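Local coordinates for NAD-dependent aldehyde dehydrogenase (Sinorhizobium meliloti, PDB 3U4J), which probably oxidises aldehydes to the corresponding carboxylic acids, using NAD or NADP as the electron acceptor, at residues N6-D11 and N338-I343; E104-E109 and A118-E123; V113-A118 and Y297-Q302. One frame throughout, in Å; residues are numbered along the deposited sequence.

Contact 1: residues N6-D11 and N338-I343; sequences NFIAPD and NERTKI
The backbones of residues 6-11 and 338-343 come nearest at Ile8 and Thr341, whose CA atoms are 7.2 Å apart, and no hydrogen bond joins the two segments. Side chains bridge the gap, and Ile8 supplies the whole of one side. Its two branches do different work. Ile8 CG2 lies beside the amide of Asn338, 3.5 Å from Asn338 ND2, the two side chains crossing nearly at a right angle. The other branch runs out straight, Ile8 CD1 anti to CA (chi2 176°), and sets this methyl between two polar groups, 3.6 Å from Arg340 NH2 and also 3.6 Å from Thr341 OG1. A beta-branched isoleucine suits the place because it fits a strand and offers methyls in two directions. Thr341 OG1 can lie against a methyl because its hydrogen-bonding need is met by Asp335 O. Asn338 does double duty: while ND2 lies beside Ile8, Asn338 OD1 accepts from Arg340 N at 2.9 Å, a nearly straight bond (165°) that uses an in-plane lone pair. The backbone closes the overlapping type I turn, Thr341 N bonding to Asn338 O at 3.1 Å. A leucine in place of Asn338 would probably leave Arg340 N without its side-chain acceptor, so that the Asx turn would be lost and the backbone bond left to hold the beta turn. The arrangement is an Asx turn built into a type I beta turn, lying just beyond strand 333-334, with which strand 7-8 forms a two-stranded parallel sheet near the N terminus.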
loop_
_atom_site.group_PDB
_atom_site.type_symbol
_atom_site.label_atom_id
_atom_site.label_comp_id
_atom_site.label_asym_id
_atom_site.label_seq_id
_atom_site.Cartn_x
_atom_site.Cartn_y
_atom_site.Cartn_z
ATOM N N ASN A 6 4.362 36.664 -36.336
ATOM C CA ASN A 6 4.634 35.373 -35.693
ATOM C C ASN A 6 3.804 34.222 -36.290
ATOM O O ASN A 6 3.952 33.071 -35.874
ATOM C CB ASN A 6 4.483 35.455 -34.160
ATOM C CG ASN A 6 3.117 35.968 -33.713
ATOM O OD1 ASN A 6 2.522 36.833 -34.347
ATOM N ND2 ASN A 6 2.628 35.447 -32.598
ATOM N N PHE A 7 2.963 34.544 -37.279
ATOM C CA PHE A 7 2.164 33.558 -37.984
ATOM C C PHE A 7 3.018 32.853 -39.035
ATOM O O PHE A 7 3.664 33.520 -39.838
ATOM C CB PHE A 7 0.961 34.214 -38.667
ATOM C CG PHE A 7 0.083 33.239 -39.401
ATOM C CD1 PHE A 7 -0.497 32.160 -38.725
ATOM C CD2 PHE A 7 -0.138 33.367 -40.780
ATOM C CE1 PHE A 7 -1.308 31.240 -39.396
ATOM C CE2 PHE A 7 -0.960 32.448 -41.461
ATOM C CZ PHE A 7 -1.542 31.378 -40.760
ATOM N N ILE A 8 3.030 31.514 -39.026
ATOM C CA ILE A 8 3.745 30.749 -40.047
ATOM C C ILE A 8 2.699 30.225 -41.047
ATOM O O ILE A 8 1.876 29.342 -40.726
ATOM C CB ILE A 8 4.583 29.587 -39.432
ATOM C CG1 ILE A 8 5.661 30.145 -38.488
ATOM C CG2 ILE A 8 5.248 28.769 -40.516
ATOM C CD1 ILE A 8 6.463 29.079 -37.770
ATOM N N ALA A 9 2.690 30.794 -42.245
ATOM C CA ALA A 9 1.637 30.446 -43.204
ATOM C C ALA A 9 1.849 28.993 -43.641
ATOM O O ALA A 9 2.977 28.589 -43.851
ATOM C CB ALA A 9 1.655 31.389 -44.397
ATOM N N PRO A 10 0.763 28.200 -43.736
ATOM C CA PRO A 10 0.887 26.833 -44.222
ATOM C C PRO A 10 1.599 26.819 -45.570
ATOM O O PRO A 10 1.349 27.676 -46.422
ATOM C CB PRO A 10 -0.562 26.369 -44.406
ATOM C CG PRO A 10 -1.409 27.340 -43.720
ATOM C CD PRO A 10 -0.624 28.558 -43.379
ATOM N N ASP A 11 2.495 25.866 -45.755
ATOM C CA ASP A 11 3.157 25.691 -47.048
ATOM C C ASP A 11 2.440 24.558 -47.786
ATOM O O ASP A 11 2.618 23.387 -47.453
ATOM C CB ASP A 11 4.632 25.348 -46.817
ATOM C CG ASP A 11 5.418 25.168 -48.120
ATOM O OD1 ASP A 11 4.840 25.166 -49.226
ATOM O OD2 ASP A 11 6.643 25.024 -48.021
ATOM N N ASN A 338 5.428 22.821 -39.774
ATOM C CA ASN A 338 6.699 23.525 -39.552
ATOM C C ASN A 338 7.266 23.213 -38.170
ATOM O O ASN A 338 6.557 23.306 -37.173
ATOM C CB ASN A 338 6.506 25.032 -39.713
ATOM C CG ASN A 338 7.814 25.754 -39.930
ATOM O OD1 ASN A 338 8.729 25.664 -39.103
ATOM N ND2 ASN A 338 7.911 26.490 -41.046
ATOM N N GLU A 339 8.543 22.857 -38.116
ATOM C CA GLU A 339 9.209 22.474 -36.858
ATOM C C GLU A 339 9.295 23.625 -35.847
ATOM O O GLU A 339 9.411 23.380 -34.658
ATOM C CB GLU A 339 10.627 21.941 -37.137
ATOM C CG GLU A 339 10.654 20.588 -37.889
ATOM C CD GLU A 339 10.206 19.413 -37.025
ATOM O OE1 GLU A 339 10.242 19.509 -35.763
ATOM O OE2 GLU A 339 9.832 18.378 -37.605
ATOM N N ARG A 340 9.230 24.867 -36.333
ATOM C CA ARG A 340 9.290 26.061 -35.473
ATOM C C ARG A 340 7.956 26.386 -34.806
ATOM O O ARG A 340 7.912 27.106 -33.809
ATOM C CB ARG A 340 9.774 27.294 -36.277
ATOM C CG ARG A 340 11.182 27.149 -36.855
ATOM C CD ARG A 340 11.688 28.391 -37.682
ATOM N NE ARG A 340 10.667 29.391 -38.054
ATOM C CZ ARG A 340 10.199 29.607 -39.287
ATOM N NH1 ARG A 340 10.615 28.896 -40.340
ATOM N NH2 ARG A 340 9.293 30.548 -39.474
ATOM N N THR A 341 6.861 25.851 -35.342
ATOM C CA THR A 341 5.525 26.185 -34.837
ATOM C C THR A 341 5.322 25.699 -33.398
ATOM O O THR A 341 5.638 24.541 -33.080
ATOM C CB THR A 341 4.436 25.590 -35.764
ATOM O OG1 THR A 341 4.615 26.118 -37.085
ATOM C CG2 THR A 341 3.028 25.955 -35.263
ATOM N N LYS A 342 4.781 26.568 -32.552
ATOM C CA LYS A 342 4.532 26.227 -31.147
ATOM C C LYS A 342 3.041 26.072 -30.883
ATOM O O LYS A 342 2.643 25.418 -29.931
ATOM C CB LYS A 342 5.118 27.306 -30.204
ATOM C CG LYS A 342 6.649 27.433 -30.234
ATOM C CD LYS A 342 7.387 26.208 -29.656
ATOM C CE LYS A 342 7.321 26.136 -28.130
ATOM N NZ LYS A 342 7.644 27.480 -27.539
ATOM N N ILE A 343 2.226 26.713 -31.715
ATOM C CA ILE A 343 0.780 26.722 -31.564
ATOM C C ILE A 343 0.169 26.455 -32.945
ATOM O O ILE A 343 0.517 27.115 -33.908
ATOM C CB ILE A 343 0.247 28.078 -31.039
ATOM C CG1 ILE A 343 0.910 28.478 -29.718
ATOM C CG2 ILE A 343 -1.318 28.064 -30.893
ATOM C CD1 ILE A 343 0.717 29.932 -29.382
#

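Contact 2: residues E104-E109 and A118-E123; sequences ELALIE and AQARGE
Glu109 OE1 is gripped by two donors, a water 2.6 Å away and the backbone N of Phe175, and the same water also donates to Glu123 OE1 at 2.9 Å. This water joins the two arms of a helical hairpin, helix 102-113 and helix 117-138, which are steeply inclined, nearer antiparallel than parallel (128° between the local axes); the axes here approach to 8.2 Å. The carboxylate oxygens Glu109 OE1 and Glu123 OE1 are 4.4 Å apart, a pairing of like charges that the water mediates and that Lys115, in a salt bridge with Glu123 OE1, is likely to ease. Glu109 OE2 has its own partner in Thr203 OG1. The other oxygen of Glu123 is held within its own helix: Gln119 NE2, one turn earlier, donates to Glu123 OE2 at 2.7 Å, nearly in the amide plane and head-on to the C-O bond, which should restrain rotation of the carboxylate. Beside these polar groups the helices meet through alanines, whose small side chains permit so close an approach. Ala120 CB rests 3.4 Å from the carbonyl oxygen Ala106 O, and the CB methylene of Glu109 lies beside the Ala120 methyl. Arg121 sends its long chain elsewhere: with CG anti to the backbone N (chi1 180°), its guanidinium leads off to salt bridges with Glu103 and Glu339. What it gives Ala106 is backbone and CB alone, Ala106 CB lying 3.6 Å from Arg121 CA.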
loop_
_atom_site.group_PDB
_atom_site.type_symbol
_atom_site.label_atom_id
_atom_site.label_comp_id
_atom_site.label_asym_id
_atom_site.label_seq_id
_atom_site.Cartn_x
_atom_site.Cartn_y
_atom_site.Cartn_z
ATOM N N GLU A 104 6.163 8.485 -38.165
ATOM C CA GLU A 104 4.883 8.154 -38.810
ATOM C C GLU A 104 3.710 8.621 -37.937
ATOM O O GLU A 104 2.776 9.264 -38.425
ATOM C CB GLU A 104 4.741 6.641 -39.057
ATOM C CG GLU A 104 3.416 6.235 -39.765
ATOM C CD GLU A 104 3.040 4.729 -39.631
ATOM O OE1 GLU A 104 3.895 3.894 -39.263
ATOM O OE2 GLU A 104 1.866 4.382 -39.911
ATOM N N LEU A 105 3.739 8.266 -36.657
ATOM C CA LEU A 105 2.589 8.559 -35.802
ATOM C C LEU A 105 2.451 10.060 -35.537
ATOM O O LEU A 105 1.338 10.590 -35.453
ATOM C CB LEU A 105 2.651 7.773 -34.492
ATOM C CG LEU A 105 2.613 6.247 -34.638
ATOM C CD1 LEU A 105 3.075 5.615 -33.328
ATOM C CD2 LEU A 105 1.197 5.791 -35.001
ATOM N N ALA A 106 3.586 10.741 -35.431
ATOM C CA ALA A 106 3.592 12.160 -35.075
ATOM C C ALA A 106 2.962 12.917 -36.229
ATOM O O ALA A 106 2.174 13.870 -36.021
ATOM C CB ALA A 106 5.040 12.659 -34.826
ATOM N N LEU A 107 3.325 12.495 -37.446
ATOM C CA LEU A 107 2.780 13.118 -38.659
ATOM C C LEU A 107 1.251 12.947 -38.782
ATOM O O LEU A 107 0.530 13.905 -39.095
ATOM C CB LEU A 107 3.516 12.628 -39.918
ATOM C CG LEU A 107 3.002 13.225 -41.254
ATOM C CD1 LEU A 107 3.134 14.786 -41.308
ATOM C CD2 LEU A 107 3.700 12.578 -42.441
ATOM N N ILE A 108 0.757 11.736 -38.531
ATOM C CA ILE A 108 -0.693 11.492 -38.519
ATOM C C ILE A 108 -1.382 12.484 -37.547
ATOM O O ILE A 108 -2.309 13.192 -37.940
ATOM C CB ILE A 108 -1.025 10.023 -38.164
ATOM C CG1 ILE A 108 -0.442 9.075 -39.206
ATOM C CG2 ILE A 108 -2.583 9.775 -38.077
ATOM C CD1 ILE A 108 -0.714 7.594 -38.842
ATOM N N GLU A 109 -0.890 12.558 -36.300
ATOM C CA GLU A 109 -1.514 13.383 -35.267
ATOM C C GLU A 109 -1.511 14.825 -35.717
ATOM O O GLU A 109 -2.492 15.529 -35.539
ATOM C CB GLU A 109 -0.750 13.342 -33.925
ATOM C CG GLU A 109 -1.018 12.186 -32.991
ATOM C CD GLU A 109 -2.415 12.130 -32.370
ATOM O OE1 GLU A 109 -2.576 12.441 -31.153
ATOM O OE2 GLU A 109 -3.328 11.716 -33.096
ATOM N N ALA A 118 6.412 19.252 -33.829
ATOM C CA ALA A 118 7.364 19.078 -32.739
ATOM C C ALA A 118 6.628 18.668 -31.464
ATOM O O ALA A 118 7.122 17.826 -30.725
ATOM C CB ALA A 118 8.201 20.371 -32.519
ATOM N N GLN A 119 5.461 19.261 -31.203
ATOM C CA GLN A 119 4.643 18.842 -30.065
ATOM C C GLN A 119 4.133 17.403 -30.269
ATOM O O GLN A 119 4.197 16.576 -29.351
ATOM C CB GLN A 119 3.465 19.782 -29.846
ATOM C CG GLN A 119 2.483 19.335 -28.761
ATOM C CD GLN A 119 1.193 20.131 -28.803
ATOM O OE1 GLN A 119 1.168 21.251 -29.323
ATOM N NE2 GLN A 119 0.123 19.571 -28.257
ATOM N N ALA A 120 3.614 17.119 -31.462
ATOM C CA ALA A 120 3.115 15.773 -31.763
ATOM C C ALA A 120 4.217 14.749 -31.526
ATOM O O ALA A 120 3.975 13.745 -30.896
ATOM C CB ALA A 120 2.585 15.678 -33.173
ATOM N N ARG A 121 5.426 15.031 -31.995
ATOM C CA ARG A 121 6.538 14.092 -31.855
ATOM C C ARG A 121 6.816 13.811 -30.375
ATOM O O ARG A 121 6.979 12.652 -29.992
ATOM C CB ARG A 121 7.789 14.631 -32.565
ATOM C CG ARG A 121 9.022 13.741 -32.502
ATOM C CD ARG A 121 10.260 14.438 -33.146
ATOM N NE ARG A 121 10.021 14.670 -34.574
ATOM C CZ ARG A 121 9.795 15.852 -35.138
ATOM N NH1 ARG A 121 9.822 16.975 -34.428
ATOM N NH2 ARG A 121 9.577 15.909 -36.438
ATOM N N GLY A 122 6.849 14.870 -29.556
ATOM C CA GLY A 122 7.027 14.720 -28.089
ATOM C C GLY A 122 5.898 13.921 -27.442
ATOM O O GLY A 122 6.135 13.104 -26.535
ATOM N N GLU A 123 4.667 14.152 -27.887
ATOM C CA GLU A 123 3.541 13.339 -27.400
ATOM C C GLU A 123 3.629 11.836 -27.693
ATOM O O GLU A 123 3.280 11.017 -26.838
ATOM C CB GLU A 123 2.218 13.891 -27.906
ATOM C CG GLU A 123 1.836 15.160 -27.213
ATOM C CD GLU A 123 0.523 15.742 -27.731
ATOM O OE1 GLU A 123 -0.273 15.015 -28.401
ATOM O OE2 GLU A 123 0.292 16.944 -27.464
HETATM O O HOH W 1 -2.256 12.964 -28.591
#

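Contact 3: residues V113-A118 and Y297-Q302; sequences VGKPIA and YHNAGQ
Helix 285-297 ends at Tyr297, and the turns that follow carry Asn299 up to Lys115, the nearest pair of CA atoms across the contact at 6.6 Å. Tyr297 O accepts from Ala300 N at 2.7 Å, which closes the first turn. His298 then leaves helical geometry, its ring meeting that of Tyr294 and its side chain packing on Gln119. Next comes Asn299, the residue that makes the contact. Its backbone takes positive phi, a conformation asparagine tolerates better than most residues, and its amide comes up against the ammonium of Lys115, Lys115 NZ being 3.0 Å from the atom modelled as Asn299 ND2. Lys115 gets there by starting extended, CG anti to the backbone N (chi1 -161°), and then bending twice, at chi3 and chi4. This buried charge is well provided for: Lys115 NZ bonds to Asn172 O, while Phe173 packs on the lysine side chain. Just before Lys115, Gly114 turns the chain out of helix 102-113 at a positive phi where a CB would be jammed against Val113 O. In the aldehyde dehydrogenase family the Asn-x-Gly-Gln run beginning at Asn299 leads into the loop that bears the nucleophilic cysteine, and it probably does so here. Ala300 and Gly301 continue the left-handed conformation, with Gly301 N bonded to His298 O at 2.9 Å. Gln302 N closes the last turn on Asn299 O at 3.0 Å, and Gln302 O accepts from Asn172 ND2.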
loop_
_atom_site.group_PDB
_atom_site.type_symbol
_atom_site.label_atom_id
_atom_site.label_comp_id
_atom_site.label_asym_id
_atom_site.label_seq_id
_atom_site.Cartn_x
_atom_site.Cartn_y
_atom_site.Cartn_z
ATOM N N VAL A 113 -5.064 16.469 -36.302
ATOM C CA VAL A 113 -5.441 17.315 -35.183
ATOM C C VAL A 113 -5.108 18.801 -35.457
ATOM O O VAL A 113 -5.754 19.655 -34.900
ATOM C CB VAL A 113 -4.766 16.857 -33.832
ATOM C CG1 VAL A 113 -5.097 17.815 -32.678
ATOM C CG2 VAL A 113 -5.146 15.425 -33.478
ATOM N N GLY A 114 -4.118 19.094 -36.296
ATOM C CA GLY A 114 -3.596 20.468 -36.418
ATOM C C GLY A 114 -2.570 20.798 -35.343
ATOM O O GLY A 114 -2.283 21.954 -35.078
ATOM N N LYS A 115 -2.021 19.757 -34.731
ATOM C CA LYS A 115 -1.052 19.856 -33.656
ATOM C C LYS A 115 0.312 20.122 -34.271
ATOM O O LYS A 115 0.689 19.462 -35.246
ATOM C CB LYS A 115 -1.024 18.493 -32.949
ATOM C CG LYS A 115 -0.464 18.413 -31.564
ATOM C CD LYS A 115 -0.538 16.942 -31.085
ATOM C CE LYS A 115 -1.951 16.549 -30.643
ATOM N NZ LYS A 115 -2.327 17.186 -29.349
ATOM N N PRO A 116 1.061 21.096 -33.723
ATOM C CA PRO A 116 2.426 21.329 -34.202
ATOM C C PRO A 116 3.245 20.030 -34.180
ATOM O O PRO A 116 3.192 19.292 -33.198
ATOM C CB PRO A 116 2.980 22.314 -33.176
ATOM C CG PRO A 116 1.784 23.041 -32.675
ATOM C CD PRO A 116 0.697 21.997 -32.622
ATOM N N ILE A 117 3.998 19.778 -35.252
ATOM C CA ILE A 117 4.720 18.507 -35.425
ATOM C C ILE A 117 5.757 18.209 -34.316
ATOM O O ILE A 117 5.921 17.059 -33.884
ATOM C CB ILE A 117 5.339 18.354 -36.832
ATOM C CG1 ILE A 117 5.900 16.926 -36.992
ATOM C CG2 ILE A 117 6.412 19.432 -37.108
ATOM C CD1 ILE A 117 4.850 15.901 -37.359
ATOM N N ALA A 118 6.412 19.252 -33.829
ATOM C CA ALA A 118 7.364 19.078 -32.739
ATOM C C ALA A 118 6.628 18.668 -31.464
ATOM O O ALA A 118 7.122 17.826 -30.725
ATOM C CB ALA A 118 8.201 20.371 -32.519
ATOM N N TYR A 297 -1.787 28.600 -24.159
ATOM C CA TYR A 297 -1.512 28.351 -25.579
ATOM C C TYR A 297 -1.227 26.896 -25.963
ATOM O O TYR A 297 -1.289 26.537 -27.145
ATOM C CB TYR A 297 -0.360 29.232 -26.046
ATOM C CG TYR A 297 -0.623 30.709 -25.828
ATOM C CD1 TYR A 297 -1.904 31.232 -26.017
ATOM C CD2 TYR A 297 0.407 31.585 -25.436
ATOM C CE1 TYR A 297 -2.167 32.584 -25.799
ATOM C CE2 TYR A 297 0.151 32.960 -25.246
ATOM C CZ TYR A 297 -1.142 33.430 -25.436
ATOM O OH TYR A 297 -1.441 34.757 -25.266
ATOM N N HIS A 298 -0.879 26.074 -24.984
ATOM C CA HIS A 298 -0.621 24.671 -25.237
ATOM C C HIS A 298 -1.809 24.073 -25.980
ATOM O O HIS A 298 -2.962 24.240 -25.566
ATOM C CB HIS A 298 -0.415 23.928 -23.918
ATOM C CG HIS A 298 -0.252 22.447 -24.087
ATOM N ND1 HIS A 298 0.746 21.897 -24.855
ATOM C CD2 HIS A 298 -0.979 21.407 -23.605
ATOM C CE1 HIS A 298 0.649 20.578 -24.822
ATOM N NE2 HIS A 298 -0.398 20.257 -24.080
ATOM N N ASN A 299 -1.517 23.386 -27.078
ATOM C CA ASN A 299 -2.548 22.804 -27.918
ATOM C C ASN A 299 -3.564 23.825 -28.410
ATOM O O ASN A 299 -4.725 23.497 -28.651
ATOM C CB ASN A 299 -3.254 21.665 -27.181
ATOM C CG ASN A 299 -3.639 20.540 -28.105
ATOM O OD1 ASN A 299 -4.775 20.046 -28.080
ATOM N ND2 ASN A 299 -2.694 20.110 -28.909
ATOM N N ALA A 300 -3.126 25.075 -28.530
ATOM C CA ALA A 300 -3.991 26.173 -28.955
ATOM C C ALA A 300 -5.158 26.367 -27.965
ATOM O O ALA A 300 -6.249 26.809 -28.340
ATOM C CB ALA A 300 -4.474 25.967 -30.432
ATOM N N GLY A 301 -4.892 26.051 -26.690
ATOM C CA GLY A 301 -5.882 26.138 -25.625
ATOM C C GLY A 301 -6.994 25.114 -25.692
ATOM O O GLY A 301 -7.941 25.196 -24.907
ATOM N N GLN A 302 -6.892 24.160 -26.630
ATOM C CA GLN A 302 -7.879 23.097 -26.750
ATOM C C GLN A 302 -7.420 21.979 -25.793
ATOM O O GLN A 302 -6.858 20.953 -26.212
ATOM C CB GLN A 302 -7.932 22.584 -28.187
ATOM C CG GLN A 302 -8.360 23.648 -29.206
ATOM C CD GLN A 302 -8.008 23.269 -30.628
ATOM O OE1 GLN A 302 -6.852 22.920 -30.952
ATOM N NE2 GLN A 302 -8.968 23.367 -31.483
#

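From the N terminus, contact 1 closes the longest loop, with more than 300 residues between 6-11 and 338-343, and the other two contacts fall within that span. Contact 2 closes a short hairpin between helices 102-113 and 117-138. Contact 3 starts from the connection of that hairpin and reaches 297-302, so its segments alternate with those of contact 2; they share Ala118. Physically the three adjoin. Glu339 O of contact 1 packs on the methyl of that shared Ala118, and Thr341 O packs on Pro116 of contact 3. The N-terminal strand, the helical hairpin and the loop after helix 285-297 are thereby tied together.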